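Local coordinates for protein chitinase (PDB 2CWR) that probably binds chitin through this beta-sandwich domain, helping the chitinase of a hyperthermophilic archaeon, which hydrolyses that polysaccharide, to hold its substrate, at residues T28-K40 with V91-I103. Sequence-based numbering, arbitrary orientation.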
loop_
_atom_site.group_PDB
_atom_site.type_symbol
_atom_site.label_atom_id
_atom_site.label_comp_id
_atom_site.label_asym_id
_atom_site.label_seq_id
_atom_site.Cartn_x
_atom_site.Cartn_y
_atom_site.Cartn_z
ATOM N N THR A 28 4.370 5.881 2.775
ATOM C CA THR A 28 4.094 7.123 3.485
ATOM C C THR A 28 3.139 7.923 2.622
ATOM O O THR A 28 3.389 8.129 1.434
ATOM C CB THR A 28 5.357 7.966 3.723
ATOM O OG1 THR A 28 6.274 7.232 4.537
ATOM C CG2 THR A 28 4.995 9.270 4.437
ATOM N N LEU A 29 2.036 8.359 3.220
ATOM C CA LEU A 29 1.041 9.140 2.507
ATOM C C LEU A 29 1.108 10.583 2.988
ATOM O O LEU A 29 0.967 10.854 4.180
ATOM C CB LEU A 29 -0.361 8.585 2.767
ATOM C CG LEU A 29 -0.591 7.104 2.453
ATOM C CD1 LEU A 29 -2.050 6.743 2.720
ATOM C CD2 LEU A 29 -0.240 6.831 0.999
ATOM N N ASN A 30 1.339 11.500 2.058
ATOM C CA ASN A 30 1.412 12.916 2.387
ATOM C C ASN A 30 0.090 13.522 1.942
ATOM O O ASN A 30 -0.095 13.857 0.774
ATOM C CB ASN A 30 2.591 13.549 1.652
ATOM C CG ASN A 30 3.904 12.852 1.968
ATOM O OD1 ASN A 30 4.351 12.840 3.114
ATOM N ND2 ASN A 30 4.520 12.260 0.953
ATOM N N LEU A 31 -0.830 13.648 2.892
ATOM C CA LEU A 31 -2.163 14.163 2.619
ATOM C C LEU A 31 -2.378 15.597 3.090
ATOM O O LEU A 31 -1.661 16.092 3.960
ATOM C CB LEU A 31 -3.195 13.247 3.282
ATOM C CG LEU A 31 -2.930 11.749 3.082
ATOM C CD1 LEU A 31 -3.981 10.931 3.810
ATOM C CD2 LEU A 31 -2.930 11.422 1.598
ATOM N N ASP A 32 -3.383 16.250 2.515
ATOM C CA ASP A 32 -3.708 17.626 2.871
ATOM C C ASP A 32 -4.727 17.659 4.006
ATOM O O ASP A 32 -5.399 18.666 4.223
ATOM C CB ASP A 32 -4.258 18.376 1.650
ATOM C CG ASP A 32 -5.586 17.820 1.162
ATOM O OD1 ASP A 32 -6.082 16.837 1.750
ATOM O OD2 ASP A 32 -6.137 18.368 0.182
ATOM N N GLY A 33 -4.832 16.546 4.728
ATOM C CA GLY A 33 -5.764 16.449 5.838
ATOM C C GLY A 33 -5.890 15.010 6.304
ATOM O O GLY A 33 -5.065 14.167 5.949
ATOM N N GLN A 34 -6.914 14.722 7.098
ATOM C CA GLN A 34 -7.122 13.368 7.590
ATOM C C GLN A 34 -8.242 12.693 6.811
ATOM O O GLN A 34 -9.336 13.242 6.669
ATOM C CB GLN A 34 -7.448 13.395 9.084
ATOM C CG GLN A 34 -6.336 14.002 9.924
ATOM C CD GLN A 34 -6.619 13.941 11.411
ATOM O OE1 GLN A 34 -7.654 14.416 11.878
ATOM N NE2 GLN A 34 -5.693 13.359 12.166
ATOM N N TYR A 35 -7.960 11.501 6.293
ATOM C CA TYR A 35 -8.944 10.762 5.516
ATOM C C TYR A 35 -8.898 9.276 5.819
ATOM O O TYR A 35 -7.887 8.757 6.294
ATOM C CB TYR A 35 -8.694 10.930 4.012
ATOM C CG TYR A 35 -8.658 12.353 3.509
ATOM C CD1 TYR A 35 -7.543 13.166 3.721
ATOM C CD2 TYR A 35 -9.737 12.883 2.807
ATOM C CE1 TYR A 35 -7.508 14.479 3.239
ATOM C CE2 TYR A 35 -9.713 14.186 2.323
ATOM C CZ TYR A 35 -8.600 14.978 2.541
ATOM O OH TYR A 35 -8.590 16.267 2.058
ATOM N N ASP A 36 -10.003 8.598 5.541
ATOM C CA ASP A 36 -10.071 7.155 5.719
ATOM C C ASP A 36 -9.667 6.707 4.316
ATOM O O ASP A 36 -10.488 6.253 3.522
ATOM C CB ASP A 36 -11.503 6.724 6.055
ATOM C CG ASP A 36 -11.576 5.309 6.610
ATOM O OD1 ASP A 36 -12.672 4.902 7.050
ATOM O OD2 ASP A 36 -10.547 4.602 6.604
ATOM N N TRP A 37 -8.381 6.879 4.024
ATOM C CA TRP A 37 -7.800 6.573 2.723
ATOM C C TRP A 37 -7.825 5.123 2.257
ATOM O O TRP A 37 -8.174 4.214 3.003
ATOM C CB TRP A 37 -6.356 7.084 2.683
ATOM C CG TRP A 37 -5.519 6.624 3.843
ATOM C CD1 TRP A 37 -5.240 7.322 4.979
ATOM C CD2 TRP A 37 -4.857 5.361 3.973
ATOM N NE1 TRP A 37 -4.437 6.577 5.812
ATOM C CE2 TRP A 37 -4.188 5.367 5.218
ATOM C CE3 TRP A 37 -4.765 4.223 3.159
ATOM C CZ2 TRP A 37 -3.434 4.277 5.673
ATOM C CZ3 TRP A 37 -4.015 3.138 3.610
ATOM C CH2 TRP A 37 -3.360 3.175 4.857
ATOM N N THR A 38 -7.439 4.934 1.000
ATOM C CA THR A 38 -7.382 3.618 0.381
ATOM C C THR A 38 -6.143 3.546 -0.501
ATOM O O THR A 38 -5.874 4.470 -1.264
ATOM C CB THR A 38 -8.610 3.364 -0.518
ATOM O OG1 THR A 38 -9.794 3.339 0.285
ATOM C CG2 THR A 38 -8.474 2.036 -1.250
ATOM N N VAL A 39 -5.381 2.466 -0.380
ATOM C CA VAL A 39 -4.203 2.278 -1.221
ATOM C C VAL A 39 -4.381 0.925 -1.894
ATOM O O VAL A 39 -4.474 -0.104 -1.222
ATOM C CB VAL A 39 -2.888 2.300 -0.403
ATOM C CG1 VAL A 39 -1.713 1.906 -1.291
ATOM C CG2 VAL A 39 -2.651 3.701 0.154
ATOM N N LYS A 40 -4.471 0.938 -3.220
ATOM C CA LYS A 40 -4.661 -0.292 -3.976
ATOM C C LYS A 40 -3.330 -0.789 -4.503
ATOM O O LYS A 40 -2.557 -0.033 -5.088
ATOM C CB LYS A 40 -5.633 -0.059 -5.137
ATOM C CG LYS A 40 -7.033 0.329 -4.684
ATOM C CD LYS A 40 -8.000 0.420 -5.853
ATOM C CE LYS A 40 -9.426 0.634 -5.360
ATOM N NZ LYS A 40 -10.405 0.663 -6.482
ATOM N N VAL A 91 5.539 -6.228 -6.865
ATOM C CA VAL A 91 4.363 -5.385 -7.035
ATOM C C VAL A 91 4.425 -4.637 -8.361
ATOM O O VAL A 91 5.492 -4.185 -8.775
ATOM C CB VAL A 91 4.260 -4.374 -5.869
ATOM C CG1 VAL A 91 3.143 -3.385 -6.119
ATOM C CG2 VAL A 91 4.027 -5.121 -4.565
ATOM N N GLU A 92 3.281 -4.509 -9.024
ATOM C CA GLU A 92 3.221 -3.824 -10.311
ATOM C C GLU A 92 2.710 -2.399 -10.175
ATOM O O GLU A 92 3.074 -1.521 -10.961
ATOM C CB GLU A 92 2.316 -4.591 -11.277
ATOM C CG GLU A 92 2.640 -6.069 -11.375
ATOM C CD GLU A 92 1.852 -6.764 -12.461
ATOM O OE1 GLU A 92 0.804 -6.220 -12.873
ATOM O OE2 GLU A 92 2.275 -7.857 -12.892
ATOM N N GLU A 93 1.865 -2.170 -9.178
ATOM C CA GLU A 93 1.308 -0.843 -8.976
ATOM C C GLU A 93 0.862 -0.603 -7.540
ATOM O O GLU A 93 0.343 -1.500 -6.880
ATOM C CB GLU A 93 0.117 -0.638 -9.916
ATOM C CG GLU A 93 -0.517 0.739 -9.828
ATOM C CD GLU A 93 -1.719 0.889 -10.744
ATOM O OE1 GLU A 93 -1.559 0.711 -11.971
ATOM O OE2 GLU A 93 -2.822 1.188 -10.237
ATOM N N ILE A 94 1.083 0.618 -7.068
ATOM C CA ILE A 94 0.675 1.024 -5.726
ATOM C C ILE A 94 0.025 2.378 -5.942
ATOM O O ILE A 94 0.698 3.358 -6.279
ATOM C CB ILE A 94 1.875 1.158 -4.775
ATOM C CG1 ILE A 94 2.575 -0.200 -4.634
ATOM C CG2 ILE A 94 1.393 1.645 -3.413
ATOM C CD1 ILE A 94 3.834 -0.168 -3.771
ATOM N N THR A 95 -1.289 2.430 -5.751
ATOM C CA THR A 95 -2.038 3.652 -6.010
ATOM C C THR A 95 -2.896 4.154 -4.861
ATOM O O THR A 95 -3.649 3.394 -4.257
ATOM C CB THR A 95 -2.945 3.444 -7.228
ATOM O OG1 THR A 95 -2.157 2.958 -8.324
ATOM C CG2 THR A 95 -3.619 4.746 -7.622
ATOM N N LEU A 96 -2.788 5.449 -4.584
ATOM C CA LEU A 96 -3.552 6.082 -3.517
ATOM C C LEU A 96 -4.878 6.639 -4.030
ATOM O O LEU A 96 -4.920 7.328 -5.052
ATOM C CB LEU A 96 -2.734 7.219 -2.898
ATOM C CG LEU A 96 -3.463 8.163 -1.934
ATOM C CD1 LEU A 96 -3.953 7.395 -0.717
ATOM C CD2 LEU A 96 -2.517 9.280 -1.515
ATOM N N GLU A 97 -5.955 6.327 -3.315
ATOM C CA GLU A 97 -7.286 6.810 -3.662
ATOM C C GLU A 97 -7.933 7.425 -2.427
ATOM O O GLU A 97 -7.719 6.968 -1.301
ATOM C CB GLU A 97 -8.182 5.672 -4.170
ATOM C CG GLU A 97 -7.772 5.082 -5.512
ATOM C CD GLU A 97 -8.769 4.055 -6.038
ATOM O OE1 GLU A 97 -8.517 3.479 -7.117
ATOM O OE2 GLU A 97 -9.805 3.823 -5.380
ATOM N N ILE A 98 -8.715 8.473 -2.644
ATOM C CA ILE A 98 -9.423 9.140 -1.561
ATOM C C ILE A 98 -10.799 9.513 -2.090
ATOM O O ILE A 98 -10.915 10.179 -3.120
ATOM C CB ILE A 98 -8.684 10.411 -1.090
ATOM C CG1 ILE A 98 -7.364 10.017 -0.422
ATOM C CG2 ILE A 98 -9.565 11.199 -0.121
ATOM C CD1 ILE A 98 -6.590 11.177 0.165
ATOM N N ASN A 99 -11.837 9.062 -1.391
ATOM C CA ASN A 99 -13.207 9.335 -1.806
ATOM C C ASN A 99 -13.451 8.703 -3.175
ATOM O O ASN A 99 -14.196 9.234 -3.995
ATOM C CB ASN A 99 -13.451 10.846 -1.868
ATOM C CG ASN A 99 -13.341 11.512 -0.505
ATOM O OD1 ASN A 99 -13.332 12.740 -0.401
ATOM N ND2 ASN A 99 -13.263 10.701 0.546
ATOM N N GLY A 100 -12.799 7.568 -3.411
ATOM C CA GLY A 100 -12.954 6.860 -4.668
ATOM C C GLY A 100 -12.241 7.481 -5.854
ATOM O O GLY A 100 -12.468 7.076 -6.993
ATOM N N GLN A 101 -11.374 8.457 -5.597
ATOM C CA GLN A 101 -10.644 9.118 -6.674
ATOM C C GLN A 101 -9.132 8.987 -6.528
ATOM O O GLN A 101 -8.574 9.270 -5.467
ATOM C CB GLN A 101 -11.016 10.599 -6.722
ATOM C CG GLN A 101 -12.479 10.862 -7.028
ATOM C CD GLN A 101 -12.822 12.334 -6.953
ATOM O OE1 GLN A 101 -12.741 12.948 -5.890
ATOM N NE2 GLN A 101 -13.204 12.912 -8.087
ATOM N N VAL A 102 -8.473 8.560 -7.601
ATOM C CA VAL A 102 -7.023 8.405 -7.596
ATOM C C VAL A 102 -6.357 9.762 -7.401
ATOM O O VAL A 102 -6.726 10.746 -8.047
ATOM C CB VAL A 102 -6.515 7.792 -8.920
ATOM C CG1 VAL A 102 -4.992 7.831 -8.969
ATOM C CG2 VAL A 102 -7.004 6.355 -9.048
ATOM N N ILE A 103 -5.375 9.809 -6.509
ATOM C CA ILE A 103 -4.659 11.043 -6.232
ATOM C C ILE A 103 -3.504 11.195 -7.213
ATOM O O ILE A 103 -2.747 10.216 -7.392
ATOM C CB ILE A 103 -4.101 11.047 -4.793
ATOM C CG1 ILE A 103 -5.249 10.899 -3.793
ATOM C CG2 ILE A 103 -3.332 12.330 -4.530
ATOM C CD1 ILE A 103 -6.281 12.013 -3.860
ATOM O OXT ILE A 103 -3.374 12.296 -7.787
HETATM O O HOH W 1 -3.233 -0.289 -7.992
#
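Residues 38-40 pair antiparallel with 93-98 inside one sheet of a beta sandwich, the fold of this cellulose-binding-domain family, while 28-31 crosses above in the opposing sheet, its axis 9.9 Å from that of 93-98 and turned by 33°. Thr38 and Glu97 form one hydrogen-bonded pair, Lys40 and Thr95 the next; Thr95 N reaches Lys40 O at 2.8 Å, almost straight at 170°. Val39 and Leu96, the non-hydrogen-bonded pair between them, point into the sandwich. With its CG anti to the backbone N (chi1 169°), Leu96 sets CD1 against Val39 CG2 and Leu29 CD1, both at 4.0 Å, and CD2 against Leu31 CD2 at 3.8 Å, so one leucine spans both sheets. Ile98 continues this core: its CD1 touches Leu31 CD2 and sits over a face of the Tyr35 ring, offset toward the rim, while its CG2 packs at 3.4 Å from Tyr35 CD2. The phenol is steadied by its hydroxyl, which donates to Asp32 OD1 at 2.6 Å. A serine in place of Tyr35 would probably leave Ile98 without its aromatic cover and Asp32 OD1 without this donor. Facing away from the core, extended Lys40 and Glu97 side chains cross in a salt bridge, Lys40 NZ lying 3.4 Å from Glu97 OE2. Nearby, one water donates to both Lys40 O and Glu93 OE2, the latter also receiving the hydroxyl of Thr95 from above its carboxylate plane.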